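Local structure of alginate lyase, family PL7 (Zobellia galactanivorans, 4BE3) at residues Asn215-Ile227 with Asp241-Gln254. The protein probably cleaves alginate as an exolytic lyase of polysaccharide lyase family 7, acting on uronic acid chains. Sequence-based numbering, arbitrary orientation.
Sequences NLLKSNFTKKSDI and DGIERENAYAGEIQ
S219 and E244 face each other across two irregular loops of the PL7 beta-sandwich (a jelly roll of the concanavalin clan), one following strand 210-215, the other leading into strand 254-258, with helix 229-234 between them in sequence. The segments run antiparallel, joined by three backbone hydrogen bonds: L216 O accepts from Y249 N (2.8 Å), F221 O from E244 N, and E246 O from S219 N (3.0 Å). The loop 241-254 follows this path through overlapping beta turns, R245-A248 (type I), N247-A250 (type II') and Y249-E252 (type II).

Apolar contact is sparser: L217 CD2 meets A250 CB at 3.9 Å. Separately, the I243 methyl CG2 packs on the K223-K224 peptide, 3.5 Å from K223 C.

The buried carboxylate of E244 carries the polar side-chain contact. With CG anti to the backbone N (chi1 -180°), the extended chain brings OE1 to S219 OG, which donates at 2.6 Å, meeting it on the anti side, 30° out of the carboxylate plane. OE1 also lies at the F221 ring edge, 3.8 Å from CD2, the ring and carboxylate planes 21° apart. A water joins OE1 to N220 N, while OE2 binds Y140 OH and N143 N on strand 133-141 and the loop after it. With an alanine here, the S219 hydroxyl and water on one side and Y140 and N143 on the other would probably lose the carboxylate that both sets of donors use, and a gap would open beside F221. S219 OG, besides donating to E244, accepts from F221 N at 2.8 Å, closing an ST turn.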
# COMPACT_ATOMS: atom_id res chain seq x y z
N ASN A 215 10.00 -16.25 -3.88
CA ASN A 215 10.52 -14.88 -3.90
C ASN A 215 10.03 -14.20 -5.16
O ASN A 215 10.24 -14.69 -6.26
CB ASN A 215 12.02 -15.03 -3.95
CG ASN A 215 12.70 -13.70 -3.76
OD1 ASN A 215 12.23 -12.67 -4.20
ND2 ASN A 215 13.87 -13.74 -3.13
N LEU A 216 9.33 -13.07 -5.03
CA LEU A 216 8.86 -12.37 -6.24
C LEU A 216 9.82 -11.27 -6.77
O LEU A 216 9.51 -10.66 -7.81
CB LEU A 216 7.57 -11.67 -5.90
CG LEU A 216 6.42 -12.57 -5.33
CD1 LEU A 216 5.13 -11.72 -5.14
CD2 LEU A 216 6.17 -13.69 -6.49
N LEU A 217 11.01 -11.18 -6.10
CA LEU A 217 12.00 -10.18 -6.48
C LEU A 217 13.19 -10.74 -7.23
O LEU A 217 13.98 -9.95 -7.74
CB LEU A 217 12.58 -9.49 -5.21
CG LEU A 217 11.56 -8.88 -4.20
CD1 LEU A 217 12.30 -8.14 -3.04
CD2 LEU A 217 10.60 -7.91 -4.89
N LYS A 218 13.36 -12.08 -7.21
CA LYS A 218 14.59 -12.67 -7.84
C LYS A 218 14.04 -13.92 -8.57
O LYS A 218 13.50 -14.85 -7.97
CB LYS A 218 15.64 -13.10 -6.80
CG LYS A 218 16.38 -11.90 -6.23
CD LYS A 218 17.00 -12.25 -4.88
CE LYS A 218 18.16 -11.29 -4.68
NZ LYS A 218 19.25 -11.86 -3.84
N SER A 219 14.21 -13.92 -9.87
CA SER A 219 13.64 -15.03 -10.65
C SER A 219 14.49 -16.32 -10.52
O SER A 219 15.71 -16.24 -10.52
CB SER A 219 13.70 -14.60 -12.11
OG SER A 219 13.28 -15.69 -12.91
N ASN A 220 13.85 -17.48 -10.55
CA ASN A 220 14.47 -18.78 -10.67
C ASN A 220 14.57 -19.20 -12.12
O ASN A 220 15.03 -20.35 -12.41
CB ASN A 220 13.53 -19.88 -10.01
CG ASN A 220 13.49 -19.85 -8.46
OD1 ASN A 220 14.50 -19.48 -7.80
ND2 ASN A 220 12.29 -20.24 -7.84
N PHE A 221 14.08 -18.36 -13.05
CA PHE A 221 13.83 -18.84 -14.42
C PHE A 221 14.52 -17.96 -15.47
O PHE A 221 13.86 -17.58 -16.44
CB PHE A 221 12.27 -18.94 -14.69
CG PHE A 221 11.58 -19.85 -13.72
CD1 PHE A 221 12.01 -21.20 -13.53
CD2 PHE A 221 10.51 -19.40 -12.98
CE1 PHE A 221 11.36 -22.06 -12.65
CE2 PHE A 221 9.80 -20.27 -12.10
CZ PHE A 221 10.23 -21.57 -11.91
N THR A 222 15.80 -17.64 -15.27
CA THR A 222 16.40 -16.53 -16.09
C THR A 222 17.07 -17.11 -17.35
O THR A 222 17.49 -16.34 -18.19
CB THR A 222 17.40 -15.72 -15.27
OG1 THR A 222 18.43 -16.61 -14.86
CG2 THR A 222 16.74 -15.24 -13.94
N LYS A 223 17.15 -18.45 -17.47
CA LYS A 223 17.61 -19.04 -18.77
C LYS A 223 16.94 -20.31 -19.17
O LYS A 223 16.24 -20.96 -18.34
CB LYS A 223 19.10 -19.24 -18.78
CG LYS A 223 19.74 -19.59 -17.48
CD LYS A 223 20.82 -18.49 -17.23
CE LYS A 223 22.06 -19.04 -16.53
NZ LYS A 223 21.58 -20.31 -15.87
N LYS A 224 17.16 -20.70 -20.43
CA LYS A 224 16.41 -21.85 -20.97
C LYS A 224 16.59 -23.11 -20.15
O LYS A 224 15.61 -23.86 -19.94
CB LYS A 224 16.76 -22.12 -22.42
CG LYS A 224 16.30 -20.99 -23.32
CD LYS A 224 14.93 -21.26 -23.91
CE LYS A 224 14.44 -20.01 -24.62
NZ LYS A 224 15.54 -19.51 -25.49
N SER A 225 17.79 -23.31 -19.59
CA SER A 225 18.09 -24.52 -18.82
C SER A 225 17.42 -24.55 -17.42
O SER A 225 17.48 -25.56 -16.69
CB SER A 225 19.58 -24.72 -18.71
OG SER A 225 20.15 -23.53 -18.27
N ASP A 226 16.83 -23.42 -17.05
CA ASP A 226 15.98 -23.34 -15.87
C ASP A 226 14.47 -23.56 -16.10
O ASP A 226 13.74 -23.68 -15.12
CB ASP A 226 16.09 -21.95 -15.22
CG ASP A 226 17.48 -21.66 -14.65
OD1 ASP A 226 18.05 -22.52 -13.97
OD2 ASP A 226 17.97 -20.53 -14.88
N ILE A 227 13.99 -23.66 -17.33
CA ILE A 227 12.55 -23.91 -17.49
C ILE A 227 12.19 -25.28 -16.94
O ILE A 227 12.80 -26.29 -17.35
CB ILE A 227 12.19 -23.78 -18.97
CG1 ILE A 227 12.61 -22.42 -19.52
CG2 ILE A 227 10.72 -24.23 -19.26
CD1 ILE A 227 12.24 -22.19 -20.97
N ASP A 241 8.62 -21.02 -24.52
CA ASP A 241 9.94 -21.24 -24.04
C ASP A 241 10.51 -19.88 -23.57
O ASP A 241 11.71 -19.65 -23.67
CB ASP A 241 10.76 -21.77 -25.19
CG ASP A 241 11.01 -20.73 -26.26
OD1 ASP A 241 10.15 -19.85 -26.58
OD2 ASP A 241 12.12 -20.82 -26.79
N GLY A 242 9.63 -18.97 -23.03
CA GLY A 242 10.21 -17.71 -22.52
C GLY A 242 11.09 -17.89 -21.31
O GLY A 242 10.99 -18.90 -20.58
N ILE A 243 11.90 -16.88 -21.07
CA ILE A 243 12.67 -16.76 -19.86
C ILE A 243 12.13 -15.53 -19.10
O ILE A 243 11.48 -14.62 -19.69
CB ILE A 243 14.18 -16.72 -20.14
CG1 ILE A 243 14.54 -15.53 -21.06
CG2 ILE A 243 14.62 -18.13 -20.67
CD1 ILE A 243 15.96 -15.08 -20.94
N GLU A 244 12.45 -15.49 -17.81
CA GLU A 244 11.89 -14.42 -16.96
C GLU A 244 12.94 -13.37 -16.68
O GLU A 244 14.17 -13.66 -16.57
CB GLU A 244 11.41 -15.06 -15.62
CG GLU A 244 10.82 -13.99 -14.68
CD GLU A 244 10.08 -14.65 -13.51
OE1 GLU A 244 10.67 -15.61 -12.97
OE2 GLU A 244 9.00 -14.15 -13.10
N ARG A 245 12.52 -12.13 -16.59
CA ARG A 245 13.51 -11.07 -16.18
C ARG A 245 14.11 -11.39 -14.83
O ARG A 245 13.44 -11.97 -13.95
CB ARG A 245 12.87 -9.82 -15.91
CG ARG A 245 11.86 -9.44 -16.83
CD ARG A 245 10.92 -8.97 -15.78
NE ARG A 245 10.45 -7.70 -16.13
CZ ARG A 245 9.76 -7.27 -17.20
NH1 ARG A 245 9.28 -7.92 -18.18
NH2 ARG A 245 9.51 -6.00 -17.20
N GLU A 246 15.33 -10.88 -14.64
CA GLU A 246 16.15 -11.32 -13.54
C GLU A 246 15.46 -10.94 -12.22
O GLU A 246 15.58 -11.65 -11.21
CB GLU A 246 17.55 -10.61 -13.65
CG GLU A 246 18.37 -10.81 -12.37
CD GLU A 246 19.76 -10.14 -12.49
OE1 GLU A 246 20.02 -9.47 -13.50
OE2 GLU A 246 20.57 -10.30 -11.57
N ASN A 247 14.77 -9.82 -12.23
CA ASN A 247 14.18 -9.34 -10.95
C ASN A 247 12.70 -9.61 -10.85
O ASN A 247 11.97 -9.00 -10.00
CB ASN A 247 14.42 -7.87 -10.74
CG ASN A 247 15.94 -7.55 -10.63
OD1 ASN A 247 16.39 -6.61 -11.25
ND2 ASN A 247 16.73 -8.39 -9.88
N ALA A 248 12.25 -10.56 -11.70
CA ALA A 248 10.85 -11.02 -11.64
C ALA A 248 9.87 -9.84 -11.51
O ALA A 248 9.71 -9.03 -12.45
CB ALA A 248 10.64 -12.05 -10.49
N TYR A 249 9.06 -9.78 -10.43
CA TYR A 249 8.02 -8.77 -10.40
C TYR A 249 8.52 -7.58 -9.47
O TYR A 249 7.67 -6.84 -8.99
CB TYR A 249 6.78 -9.37 -9.72
CG TYR A 249 6.04 -10.30 -10.73
CD1 TYR A 249 5.18 -9.71 -11.68
CD2 TYR A 249 6.31 -11.66 -10.81
CE1 TYR A 249 4.48 -10.47 -12.59
CE2 TYR A 249 5.58 -12.46 -11.72
CZ TYR A 249 4.71 -11.87 -12.57
OH TYR A 249 3.99 -12.56 -13.51
N ALA A 250 9.83 -7.59 -9.09
CA ALA A 250 10.34 -6.38 -8.25
C ALA A 250 9.82 -5.05 -8.82
O ALA A 250 9.89 -4.82 -10.05
CB ALA A 250 11.84 -6.40 -8.24
N GLY A 251 9.14 -4.24 -7.96
CA GLY A 251 8.75 -2.90 -8.32
C GLY A 251 7.56 -2.83 -9.26
O GLY A 251 7.17 -1.77 -9.75
N GLU A 252 6.98 -3.97 -9.58
CA GLU A 252 5.83 -3.97 -10.52
C GLU A 252 4.53 -3.86 -9.74
O GLU A 252 4.19 -4.71 -8.81
CB GLU A 252 5.80 -5.28 -11.43
CG GLU A 252 5.06 -4.87 -12.71
CD GLU A 252 5.25 -5.87 -13.77
OE1 GLU A 252 4.45 -6.90 -13.71
OE2 GLU A 252 6.19 -5.72 -14.59
N ILE A 253 3.70 -2.88 -10.13
CA ILE A 253 2.49 -2.66 -9.31
C ILE A 253 1.47 -3.78 -9.51
O ILE A 253 1.22 -4.20 -10.64
CB ILE A 253 1.84 -1.35 -9.69
CG1 ILE A 253 2.83 -0.16 -9.19
CG2 ILE A 253 0.49 -1.11 -9.00
CD1 ILE A 253 2.56 1.18 -9.92
N GLN A 254 0.91 -4.24 -8.40
CA GLN A 254 -0.13 -5.33 -8.47
C GLN A 254 -1.16 -5.24 -7.44
O GLN A 254 -1.19 -4.25 -6.66
CB GLN A 254 0.50 -6.57 -8.26
CG GLN A 254 1.31 -6.71 -7.11
CD GLN A 254 2.41 -7.55 -7.77
OE1 GLN A 254 2.80 -7.44 -9.09
NE2 GLN A 254 2.78 -8.52 -6.99
O HOH W 1 10.86 -17.03 -10.53